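Local coordinates for protein fructose transport system repressor FruR (Pseudomonas putida, PDB 3O74) that probably acts as a sequence-specific DNA-binding transcription regulator of the LacI family, with fructose 1-phosphate as its preferred effector, at residues A30-Q34 against L246-E250; V85-D89 against F97-I101; Q233-I237 against V261-F265. All blocks are in the same frame, centred on the assembly; numbering follows the deposited sequence.

Overall arrangement
The three contacts sample a LacI-family effector-binding core, two lobes of the periplasmic-binding-protein fold, in which helix 234-250 serves contacts 1 and 3 and strand 257-266 serves contact 3. Along the chain, contact 2 lies within the loop closed by contact 1, whereas contacts 1 and 3 cross; these two use the helix near its end and at its start, with centres about 22 Å apart. Contact 2 is a strand pair of the first lobe, 85-88 with 98-102, and the latter neighbours strand 257-266 in the same sheet. The centres of contacts 2 and 3 are about 14 Å apart and their atoms touch; contacts 1 and 2, about 16 Å between centres, do not.

Contact 1 (A30-Q34 against L246-E250); sequences ARGYQ and LAAIE
Tyr33 and Arg31 reach from the turn between helix 15-30 and strand 34-39 to the last turn of helix 234-250, so an early beta-alpha-beta unit of the periplasmic-binding-protein fold meets a helix from near the end of the chain. The turn itself is a Schellman motif: Gly32 leaves the helix with positive phi, 92°, at backbone angles that by themselves call for glycine.

The tight half is built round Leu246, which splits its two methyls between a ring and a guanidinium. CD2 lies over a face of the Tyr33 ring in a CH-pi contact, 3.9 Å from the ring centroid, while CD1 sits over the centre of the Arg31 guanidinium, 3.3 Å from NH1. The arginine chain, bent at both chi2 and chi3 (-62° and -68°), folds back to lay that flat group on the leucine. Ile249 adds to the packing, its CG2 3.6 Å from Tyr33 OH, and like Tyr33 it also touches Leu5 of strand 4-9.

Towards solvent the contact becomes polar. Arg31 and Glu250 are both exposed, and their salt bridge, NH2 to OE1 at 2.8 Å, is bent as a hydrogen bond and weak. The other carboxylate oxygen is held more fully: Tyr33 OH donates to Glu250 OE2 over 2.8 Å, arriving on the anti side. A water links Arg31 to Glu250, accepting from Arg31 NE and donating to Arg31 O at 2.9 Å and to that same Glu250 OE2 at 2.7 Å.

Contact 2 (V85-D89 against F97-I101); sequences VIAID and FCSVI
Ala87 joins the two strands through both its backbone polar groups. Its N donates to Cys98 O at 2.9 Å, in the carbonyl plane, and its O accepts from Val100 N, a nearly straight bond although the donor stands above the carbonyl plane. Asp89 N then donates to Val100 O over 2.8 Å. A CA-H...O contact from Ile88 CA reaches the same Val100 O.

These bonds make a parallel pair with a crossing angle of -22°, part of the central sheet of the first Rossmann-like lobe of a periplasmic-binding-protein fold. Strand 61-64 flanks it at one edge and strand 257-266 at the other.

Side-chain packing falls on both faces. On that of Ile86, Ile88, Cys98 and Val100, chi1 -53° and chi2 -63° bring Ile86 CD1 to 3.9 Å from Cys98 CB, and helix 234-250 covers Ile88, Cys98 and Val100. On the other, Ala87 CB lies 3.2 Å from Ser99 OG, an oxygen hydrogen-bonded to Leu92 N. Just before strand 98-102, Phe97 meets Val85 obliquely, its CD2 4.1 Å from Val85 CB.

Beyond the strand pair, the buried Asp89 carboxylate hydrogen-bonds through OD1 to a bound glycerol, probably from crystallisation, and weakly through OD2 to Gln232 NE2.

Contact 3 (Q233-I237 against V261-F265); sequences QHGQI and VGRTF
Gly262 O is gripped by two donors: Gln233 NE2 at 2.8 Å and a water at 3.0 Å. The hydrogen bond from the side-chain amide is fairly straight, 166° at the hydrogen, and the oxygen lies close to the plane of the glutamine amide, yet that nitrogen stands above the carbonyl plane. The same water accepts from Gln233 N, so the helix N-cap residue holds one carbonyl twice, its side chain directly and its backbone N through the water. With its chain extended beyond CG, Gln233 also passes across Thr264, its CG 3.9 Å from Thr264 CG2.

Val261 carries the packing. Its CG1 lies against the two glutamine amides, 3.6 Å from Gln233 NE2 and 3.7 Å from Gln236 CD. CG2 instead meets Ile237, whose CD1 approaches to 3.5 Å; CG1 of the isoleucine lies beside the backbone N, and a chi2 of -64° turns CD1 round to the valine.

The helix start thus packs against the middle of the broken strand 257-266, consistent with the hinge region of LacI-type cores, where the chain passes between lobes. Val261 forms backbone hydrogen bonds with Ile101 and Asp103, Thr264 bonds likewise with Ala231 of strand 227-231, and Ile237 also rests on Ile20 of helix 15-30.

Contact 1 (A30-Q34 against L246-E250)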
ATOM      1  N   ALA B  30      11.606  17.924   4.014  1.00 41.65           N
ATOM      2  CA  ALA B  30      12.920  18.555   3.913  1.00 45.90           C
ATOM      3  C   ALA B  30      12.813  20.021   3.497  1.00 46.51           C
ATOM      4  O   ALA B  30      13.716  20.814   3.752  1.00 50.30           O
ATOM      5  CB  ALA B  30      13.808  17.788   2.948  1.00 49.30           C
ATOM      6  N   ARG B  31      11.707  20.378   2.851  1.00 42.15           N
ATOM      7  CA  ARG B  31      11.492  21.750   2.406  1.00 43.67           C
ATOM      8  C   ARG B  31      10.662  22.566   3.389  1.00 42.49           C
ATOM      9  O   ARG B  31      10.433  23.757   3.174  1.00 45.81           O
ATOM     10  CB  ARG B  31      10.847  21.767   1.018  1.00 44.47           C
ATOM     11  CG  ARG B  31      11.791  21.333  -0.082  1.00 46.40           C
ATOM     12  CD  ARG B  31      12.985  22.274  -0.176  1.00 53.97           C
ATOM     13  NE  ARG B  31      12.594  23.603  -0.638  1.00 58.29           N
ATOM     14  CZ  ARG B  31      12.573  23.970  -1.916  1.00 61.67           C
ATOM     15  NH1 ARG B  31      12.928  23.105  -2.857  1.00 63.11           N
ATOM     16  NH2 ARG B  31      12.200  25.197  -2.254  1.00 59.21           N
ATOM     17  N   GLY B  32      10.211  21.925   4.463  1.00 38.96           N
ATOM     18  CA  GLY B  32       9.434  22.608   5.483  1.00 39.31           C
ATOM     19  C   GLY B  32       7.932  22.540   5.265  1.00 40.49           C
ATOM     20  O   GLY B  32       7.185  23.343   5.829  1.00 39.53           O
ATOM     21  N   TYR B  33       7.486  21.590   4.444  1.00 31.67           N
ATOM     22  CA  TYR B  33       6.059  21.404   4.190  1.00 28.13           C
ATOM     23  C   TYR B  33       5.572  20.070   4.750  1.00 26.59           C
ATOM     24  O   TYR B  33       6.311  19.088   4.751  1.00 29.89           O
ATOM     25  CB  TYR B  33       5.772  21.443   2.686  1.00 28.23           C
ATOM     26  CG  TYR B  33       6.000  22.787   2.048  1.00 29.56           C
ATOM     27  CD1 TYR B  33       4.940  23.650   1.804  1.00 29.84           C
ATOM     28  CD2 TYR B  33       7.277  23.197   1.692  1.00 36.65           C
ATOM     29  CE1 TYR B  33       5.148  24.889   1.219  1.00 37.92           C
ATOM     30  CE2 TYR B  33       7.494  24.433   1.109  1.00 37.69           C
ATOM     31  CZ  TYR B  33       6.428  25.273   0.876  1.00 40.53           C
ATOM     32  OH  TYR B  33       6.645  26.500   0.296  1.00 44.50           O
ATOM     33  N   GLN B  34       4.326  20.041   5.218  1.00 24.99           N
ATOM     34  CA  GLN B  34       3.682  18.793   5.620  1.00 26.35           C
ATOM     35  C   GLN B  34       2.743  18.331   4.507  1.00 25.34           C
ATOM     36  O   GLN B  34       2.159  19.148   3.802  1.00 28.26           O
ATOM     37  CB  GLN B  34       2.904  18.976   6.925  1.00 27.11           C
ATOM     38  CG  GLN B  34       3.717  19.570   8.072  1.00 38.46           C
ATOM     39  CD  GLN B  34       4.788  18.626   8.587  1.00 50.70           C
ATOM     40  OE1 GLN B  34       5.892  19.049   8.926  1.00 52.46           O
ATOM     41  NE2 GLN B  34       4.465  17.339   8.644  1.00 52.75           N
ATOM     42  N   LEU B 246       6.635  23.506  -5.622  1.00 26.33           N
ATOM     43  CA  LEU B 246       7.373  24.534  -4.894  1.00 28.63           C
ATOM     44  C   LEU B 246       7.710  25.754  -5.755  1.00 33.51           C
ATOM     45  O   LEU B 246       7.789  26.872  -5.248  1.00 33.70           O
ATOM     46  CB  LEU B 246       8.643  23.944  -4.282  1.00 31.23           C
ATOM     47  CG  LEU B 246       8.402  22.815  -3.278  1.00 35.97           C
ATOM     48  CD1 LEU B 246       9.714  22.303  -2.706  1.00 37.58           C
ATOM     49  CD2 LEU B 246       7.479  23.280  -2.166  1.00 40.45           C
ATOM     50  N   ALA B 247       7.905  25.541  -7.053  1.00 32.46           N
ATOM     51  CA  ALA B 247       8.199  26.651  -7.957  1.00 28.61           C
ATOM     52  C   ALA B 247       6.969  27.536  -8.116  1.00 29.01           C
ATOM     53  O   ALA B 247       7.082  28.752  -8.207  1.00 34.83           O
ATOM     54  CB  ALA B 247       8.677  26.141  -9.302  1.00 30.86           C
ATOM     55  N   ALA B 248       5.793  26.918  -8.145  1.00 27.03           N
ATOM     56  CA  ALA B 248       4.539  27.657  -8.218  1.00 28.71           C
ATOM     57  C   ALA B 248       4.279  28.421  -6.920  1.00 35.54           C
ATOM     58  O   ALA B 248       3.772  29.545  -6.934  1.00 40.94           O
ATOM     59  CB  ALA B 248       3.392  26.714  -8.513  1.00 27.98           C
ATOM     60  N   ILE B 249       4.625  27.807  -5.794  1.00 29.96           N
ATOM     61  CA  ILE B 249       4.400  28.436  -4.496  1.00 28.55           C
ATOM     62  C   ILE B 249       5.421  29.530  -4.184  1.00 31.76           C
ATOM     63  O   ILE B 249       5.058  30.641  -3.790  1.00 30.38           O
ATOM     64  CB  ILE B 249       4.423  27.398  -3.355  1.00 32.39           C
ATOM     65  CG1 ILE B 249       3.252  26.427  -3.502  1.00 35.24           C
ATOM     66  CG2 ILE B 249       4.375  28.100  -1.999  1.00 31.64           C
ATOM     67  CD1 ILE B 249       3.364  25.196  -2.630  1.00 38.93           C
ATOM     68  N   GLU B 250       6.697  29.210  -4.362  1.00 31.02           N
ATOM     69  CA  GLU B 250       7.767  30.094  -3.916  1.00 36.50           C
ATOM     70  C   GLU B 250       8.279  31.060  -4.986  1.00 42.11           C
ATOM     71  O   GLU B 250       8.745  32.150  -4.662  1.00 42.25           O
ATOM     72  CB  GLU B 250       8.908  29.274  -3.309  1.00 41.01           C
ATOM     73  CG  GLU B 250       8.433  28.373  -2.167  1.00 46.34           C
ATOM     74  CD  GLU B 250       9.558  27.610  -1.494  1.00 49.34           C
ATOM     75  OE1 GLU B 250      10.673  27.578  -2.053  1.00 53.64           O
ATOM     76  OE2 GLU B 250       9.327  27.035  -0.406  1.00 45.35           O
TER
HETATM   77  O   HOH W   1      11.190  25.620   1.032  1.00 47.59           O

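Contact 2 (V85-D89 against F97-I101)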
ATOM      1  N   VAL B  85      -2.240  23.508  -8.866  1.00 24.34           N
ATOM      2  CA  VAL B  85      -2.679  22.122  -8.975  1.00 25.30           C
ATOM      3  C   VAL B  85      -1.685  21.331  -9.811  1.00 26.05           C
ATOM      4  O   VAL B  85      -1.442  21.655 -10.975  1.00 26.52           O
ATOM      5  CB  VAL B  85      -4.083  22.023  -9.609  1.00 22.67           C
ATOM      6  CG1 VAL B  85      -4.492  20.566  -9.778  1.00 20.82           C
ATOM      7  CG2 VAL B  85      -5.105  22.772  -8.768  1.00 28.00           C
ATOM      8  N   ILE B  86      -1.097  20.304  -9.209  1.00 16.78           N
ATOM      9  CA  ILE B  86      -0.142  19.455  -9.912  1.00 19.48           C
ATOM     10  C   ILE B  86      -0.714  18.057 -10.074  1.00 21.76           C
ATOM     11  O   ILE B  86      -0.945  17.358  -9.086  1.00 17.45           O
ATOM     12  CB  ILE B  86       1.198  19.363  -9.163  1.00 24.05           C
ATOM     13  CG1 ILE B  86       1.737  20.760  -8.860  1.00 30.92           C
ATOM     14  CG2 ILE B  86       2.208  18.553  -9.974  1.00 24.50           C
ATOM     15  CD1 ILE B  86       2.038  21.571 -10.102  1.00 37.79           C
ATOM     16  N   ALA B  87      -0.950  17.648 -11.318  1.00 20.78           N
ATOM     17  CA  ALA B  87      -1.457  16.305 -11.585  1.00 17.96           C
ATOM     18  C   ALA B  87      -0.347  15.276 -11.429  1.00 18.86           C
ATOM     19  O   ALA B  87       0.806  15.537 -11.764  1.00 19.26           O
ATOM     20  CB  ALA B  87      -2.078  16.222 -12.983  1.00 17.21           C
ATOM     21  N   ILE B  88      -0.703  14.101 -10.922  1.00 19.73           N
ATOM     22  CA  ILE B  88       0.253  13.014 -10.775  1.00 18.19           C
ATOM     23  C   ILE B  88      -0.325  11.724 -11.347  1.00 20.19           C
ATOM     24  O   ILE B  88      -1.454  11.346 -11.029  1.00 22.70           O
ATOM     25  CB  ILE B  88       0.630  12.789  -9.290  1.00 23.71           C
ATOM     26  CG1 ILE B  88       1.446  13.967  -8.761  1.00 20.81           C
ATOM     27  CG2 ILE B  88       1.409  11.496  -9.124  1.00 25.56           C
ATOM     28  CD1 ILE B  88       1.983  13.757  -7.345  1.00 21.71           C
ATOM     29  N   ASP B  89       0.458  11.061 -12.195  1.00 19.26           N
ATOM     30  CA  ASP B  89       0.072   9.781 -12.798  1.00 23.07           C
ATOM     31  C   ASP B  89      -1.046   9.916 -13.830  1.00 22.27           C
ATOM     32  O   ASP B  89      -0.922   9.434 -14.953  1.00 32.03           O
ATOM     33  CB  ASP B  89      -0.313   8.763 -11.718  1.00 31.34           C
ATOM     34  CG  ASP B  89      -0.511   7.364 -12.274  1.00 51.13           C
ATOM     35  OD1 ASP B  89      -1.442   7.167 -13.083  1.00 61.46           O
ATOM     36  OD2 ASP B  89       0.263   6.457 -11.902  1.00 55.49           O
ATOM     37  N   PHE B  97      -2.832  22.803 -17.021  1.00 23.71           N
ATOM     38  CA  PHE B  97      -2.263  22.215 -15.812  1.00 21.90           C
ATOM     39  C   PHE B  97      -0.897  21.584 -16.040  1.00 25.24           C
ATOM     40  O   PHE B  97      -0.592  21.092 -17.123  1.00 26.69           O
ATOM     41  CB  PHE B  97      -3.209  21.156 -15.233  1.00 22.17           C
ATOM     42  CG  PHE B  97      -4.561  21.687 -14.862  1.00 22.20           C
ATOM     43  CD1 PHE B  97      -5.633  21.567 -15.732  1.00 23.62           C
ATOM     44  CD2 PHE B  97      -4.765  22.301 -13.636  1.00 21.39           C
ATOM     45  CE1 PHE B  97      -6.884  22.057 -15.390  1.00 25.49           C
ATOM     46  CE2 PHE B  97      -6.010  22.795 -13.289  1.00 24.22           C
ATOM     47  CZ  PHE B  97      -7.070  22.673 -14.167  1.00 28.03           C
ATOM     48  N   CYS B  98      -0.076  21.608 -14.999  1.00 25.52           N
ATOM     49  CA  CYS B  98       1.170  20.860 -14.971  1.00 23.77           C
ATOM     50  C   CYS B  98       0.881  19.427 -14.522  1.00 24.16           C
ATOM     51  O   CYS B  98       0.238  19.217 -13.492  1.00 24.30           O
ATOM     52  CB  CYS B  98       2.135  21.536 -13.993  1.00 27.70           C
ATOM     53  SG  CYS B  98       3.687  20.688 -13.749  0.81 55.09           S
ATOM     54  N   SER B  99       1.344  18.444 -15.291  1.00 22.28           N
ATOM     55  CA  SER B  99       1.155  17.039 -14.917  1.00 21.51           C
ATOM     56  C   SER B  99       2.476  16.288 -14.926  1.00 20.44           C
ATOM     57  O   SER B  99       3.313  16.489 -15.802  1.00 21.15           O
ATOM     58  CB  SER B  99       0.167  16.341 -15.864  1.00 20.04           C
ATOM     59  OG  SER B  99      -1.076  17.022 -15.916  1.00 19.43           O
ATOM     60  N   VAL B 100       2.666  15.420 -13.941  1.00 17.44           N
ATOM     61  CA  VAL B 100       3.814  14.525 -13.952  1.00 16.46           C
ATOM     62  C   VAL B 100       3.318  13.089 -14.047  1.00 19.89           C
ATOM     63  O   VAL B 100       2.594  12.617 -13.174  1.00 21.42           O
ATOM     64  CB  VAL B 100       4.693  14.692 -12.694  1.00 15.44           C
ATOM     65  CG1 VAL B 100       5.951  13.836 -12.799  1.00 18.22           C
ATOM     66  CG2 VAL B 100       5.061  16.150 -12.492  1.00 15.10           C
ATOM     67  N   ILE B 101       3.720  12.392 -15.104  1.00 20.23           N
ATOM     68  CA  ILE B 101       3.179  11.071 -15.392  1.00 22.66           C
ATOM     69  C   ILE B 101       4.259  10.114 -15.883  1.00 26.41           C
ATOM     70  O   ILE B 101       5.405  10.511 -16.086  1.00 24.94           O
ATOM     71  CB  ILE B 101       2.058  11.144 -16.456  1.00 24.65           C
ATOM     72  CG1 ILE B 101       2.623  11.506 -17.834  1.00 24.69           C
ATOM     73  CG2 ILE B 101       0.995  12.156 -16.048  1.00 27.14           C
ATOM     74  CD1 ILE B 101       1.570  11.523 -18.930  1.00 27.82           C
TER

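Contact 3 (Q233-I237 against V261-F265)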
ATOM      1  N   GLN B 233       9.025   4.851 -12.030  1.00 26.38           N
ATOM      2  CA  GLN B 233      10.115   5.403 -11.238  1.00 29.12           C
ATOM      3  C   GLN B 233       9.498   6.368 -10.228  1.00 28.81           C
ATOM      4  O   GLN B 233       9.481   7.581 -10.443  1.00 24.34           O
ATOM      5  CB  GLN B 233      11.141   6.112 -12.128  1.00 28.34           C
ATOM      6  CG  GLN B 233      11.765   5.211 -13.194  1.00 33.88           C
ATOM      7  CD  GLN B 233      12.929   5.859 -13.929  1.00 41.07           C
ATOM      8  OE1 GLN B 233      14.039   5.948 -13.406  1.00 51.26           O
ATOM      9  NE2 GLN B 233      12.680   6.302 -15.156  1.00 33.81           N
ATOM     10  N   HIS B 234       8.980   5.814  -9.133  1.00 25.27           N
ATOM     11  CA  HIS B 234       8.203   6.582  -8.161  1.00 24.92           C
ATOM     12  C   HIS B 234       8.980   7.750  -7.568  1.00 26.13           C
ATOM     13  O   HIS B 234       8.426   8.827  -7.340  1.00 27.78           O
ATOM     14  CB  HIS B 234       7.714   5.678  -7.026  1.00 26.57           C
ATOM     15  CG  HIS B 234       7.090   4.397  -7.489  1.00 33.13           C
ATOM     16  ND1 HIS B 234       5.746   4.286  -7.783  1.00 33.39           N
ATOM     17  CD2 HIS B 234       7.623   3.172  -7.695  1.00 30.29           C
ATOM     18  CE1 HIS B 234       5.483   3.048  -8.156  1.00 29.80           C
ATOM     19  NE2 HIS B 234       6.602   2.350  -8.113  1.00 29.92           N
ATOM     20  N   GLY B 235      10.262   7.527  -7.304  1.00 27.36           N
ATOM     21  CA  GLY B 235      11.105   8.556  -6.729  1.00 29.61           C
ATOM     22  C   GLY B 235      11.207   9.769  -7.630  1.00 29.45           C
ATOM     23  O   GLY B 235      11.113  10.904  -7.166  1.00 34.12           O
ATOM     24  N   GLN B 236      11.394   9.533  -8.926  1.00 29.96           N
ATOM     25  CA  GLN B 236      11.539  10.623  -9.889  1.00 30.00           C
ATOM     26  C   GLN B 236      10.210  11.341 -10.129  1.00 25.51           C
ATOM     27  O   GLN B 236      10.172  12.564 -10.271  1.00 28.40           O
ATOM     28  CB  GLN B 236      12.134  10.106 -11.205  1.00 33.51           C
ATOM     29  CG  GLN B 236      12.459  11.200 -12.213  1.00 44.56           C
ATOM     30  CD  GLN B 236      13.180  10.675 -13.444  1.00 53.14           C
ATOM     31  OE1 GLN B 236      13.169  11.308 -14.501  1.00 58.19           O
ATOM     32  NE2 GLN B 236      13.812   9.514 -13.312  1.00 52.57           N
ATOM     33  N   ILE B 237       9.119  10.581 -10.169  1.00 25.44           N
ATOM     34  CA  ILE B 237       7.788  11.168 -10.290  1.00 24.66           C
ATOM     35  C   ILE B 237       7.556  12.182  -9.171  1.00 24.38           C
ATOM     36  O   ILE B 237       7.183  13.329  -9.418  1.00 25.03           O
ATOM     37  CB  ILE B 237       6.681  10.083 -10.196  1.00 21.86           C
ATOM     38  CG1 ILE B 237       6.790   9.084 -11.350  1.00 27.37           C
ATOM     39  CG2 ILE B 237       5.296  10.728 -10.158  1.00 21.30           C
ATOM     40  CD1 ILE B 237       6.559   9.696 -12.697  1.00 29.90           C
ATOM     41  N   VAL B 261       7.837  10.520 -17.287  1.00 32.53           N
ATOM     42  CA  VAL B 261       8.984   9.765 -16.798  1.00 33.10           C
ATOM     43  C   VAL B 261       8.901   8.331 -17.295  1.00 31.51           C
ATOM     44  O   VAL B 261       7.857   7.687 -17.179  1.00 27.84           O
ATOM     45  CB  VAL B 261       9.031   9.760 -15.263  1.00 34.50           C
ATOM     46  CG1 VAL B 261      10.231   8.958 -14.760  1.00 31.14           C
ATOM     47  CG2 VAL B 261       9.062  11.176 -14.729  1.00 33.25           C
ATOM     48  N   GLY B 262      10.003   7.829 -17.845  1.00 29.68           N
ATOM     49  CA  GLY B 262      10.038   6.469 -18.353  1.00 27.36           C
ATOM     50  C   GLY B 262       9.792   5.437 -17.267  1.00 25.92           C
ATOM     51  O   GLY B 262      10.152   5.641 -16.105  1.00 25.35           O
ATOM     52  N   ARG B 263       9.164   4.328 -17.642  1.00 24.66           N
ATOM     53  CA  ARG B 263       9.026   3.190 -16.746  1.00 32.06           C
ATOM     54  C   ARG B 263      10.229   2.262 -16.901  1.00 32.71           C
ATOM     55  O   ARG B 263      10.862   2.229 -17.954  1.00 33.49           O
ATOM     56  CB  ARG B 263       7.732   2.428 -17.042  1.00 32.01           C
ATOM     57  CG  ARG B 263       6.466   3.172 -16.638  1.00 32.91           C
ATOM     58  CD  ARG B 263       5.211   2.341 -16.884  1.00 34.77           C
ATOM     59  NE  ARG B 263       4.018   3.025 -16.393  1.00 33.96           N
ATOM     60  CZ  ARG B 263       3.426   2.760 -15.233  1.00 35.47           C
ATOM     61  NH1 ARG B 263       3.903   1.809 -14.443  1.00 34.73           N
ATOM     62  NH2 ARG B 263       2.347   3.439 -14.864  1.00 35.02           N
ATOM     63  N   THR B 264      10.551   1.511 -15.852  1.00 33.26           N
ATOM     64  CA  THR B 264      11.629   0.532 -15.937  1.00 39.44           C
ATOM     65  C   THR B 264      11.070  -0.837 -16.315  1.00 39.40           C
ATOM     66  O   THR B 264      10.028  -1.254 -15.807  1.00 35.61           O
ATOM     67  CB  THR B 264      12.435   0.448 -14.632  1.00 44.73           C
ATOM     68  OG1 THR B 264      11.559   0.143 -13.541  1.00 49.30           O
ATOM     69  CG2 THR B 264      13.132   1.775 -14.361  1.00 45.79           C
ATOM     70  N   PHE B 265      11.753  -1.523 -17.225  1.00 43.32           N
ATOM     71  CA  PHE B 265      11.293  -2.821 -17.703  1.00 45.65           C
ATOM     72  C   PHE B 265      11.866  -3.944 -16.843  1.00 46.85           C
ATOM     73  O   PHE B 265      13.085  -4.100 -16.734  1.00 43.81           O
ATOM     74  CB  PHE B 265      11.684  -3.017 -19.169  1.00 50.27           C
ATOM     75  CG  PHE B 265      10.831  -4.020 -19.905  1.00 54.52           C
ATOM     76  CD1 PHE B 265      10.916  -4.140 -21.283  1.00 56.98           C
ATOM     77  CD2 PHE B 265       9.943  -4.835 -19.222  1.00 58.15           C
ATOM     78  CE1 PHE B 265      10.138  -5.057 -21.967  1.00 57.85           C
ATOM     79  CE2 PHE B 265       9.161  -5.755 -19.902  1.00 59.59           C
ATOM     80  CZ  PHE B 265       9.259  -5.865 -21.275  1.00 57.62           C
TER
HETATM   81  O   HOH W   2       7.842   6.170 -14.348  1.00 26.02           O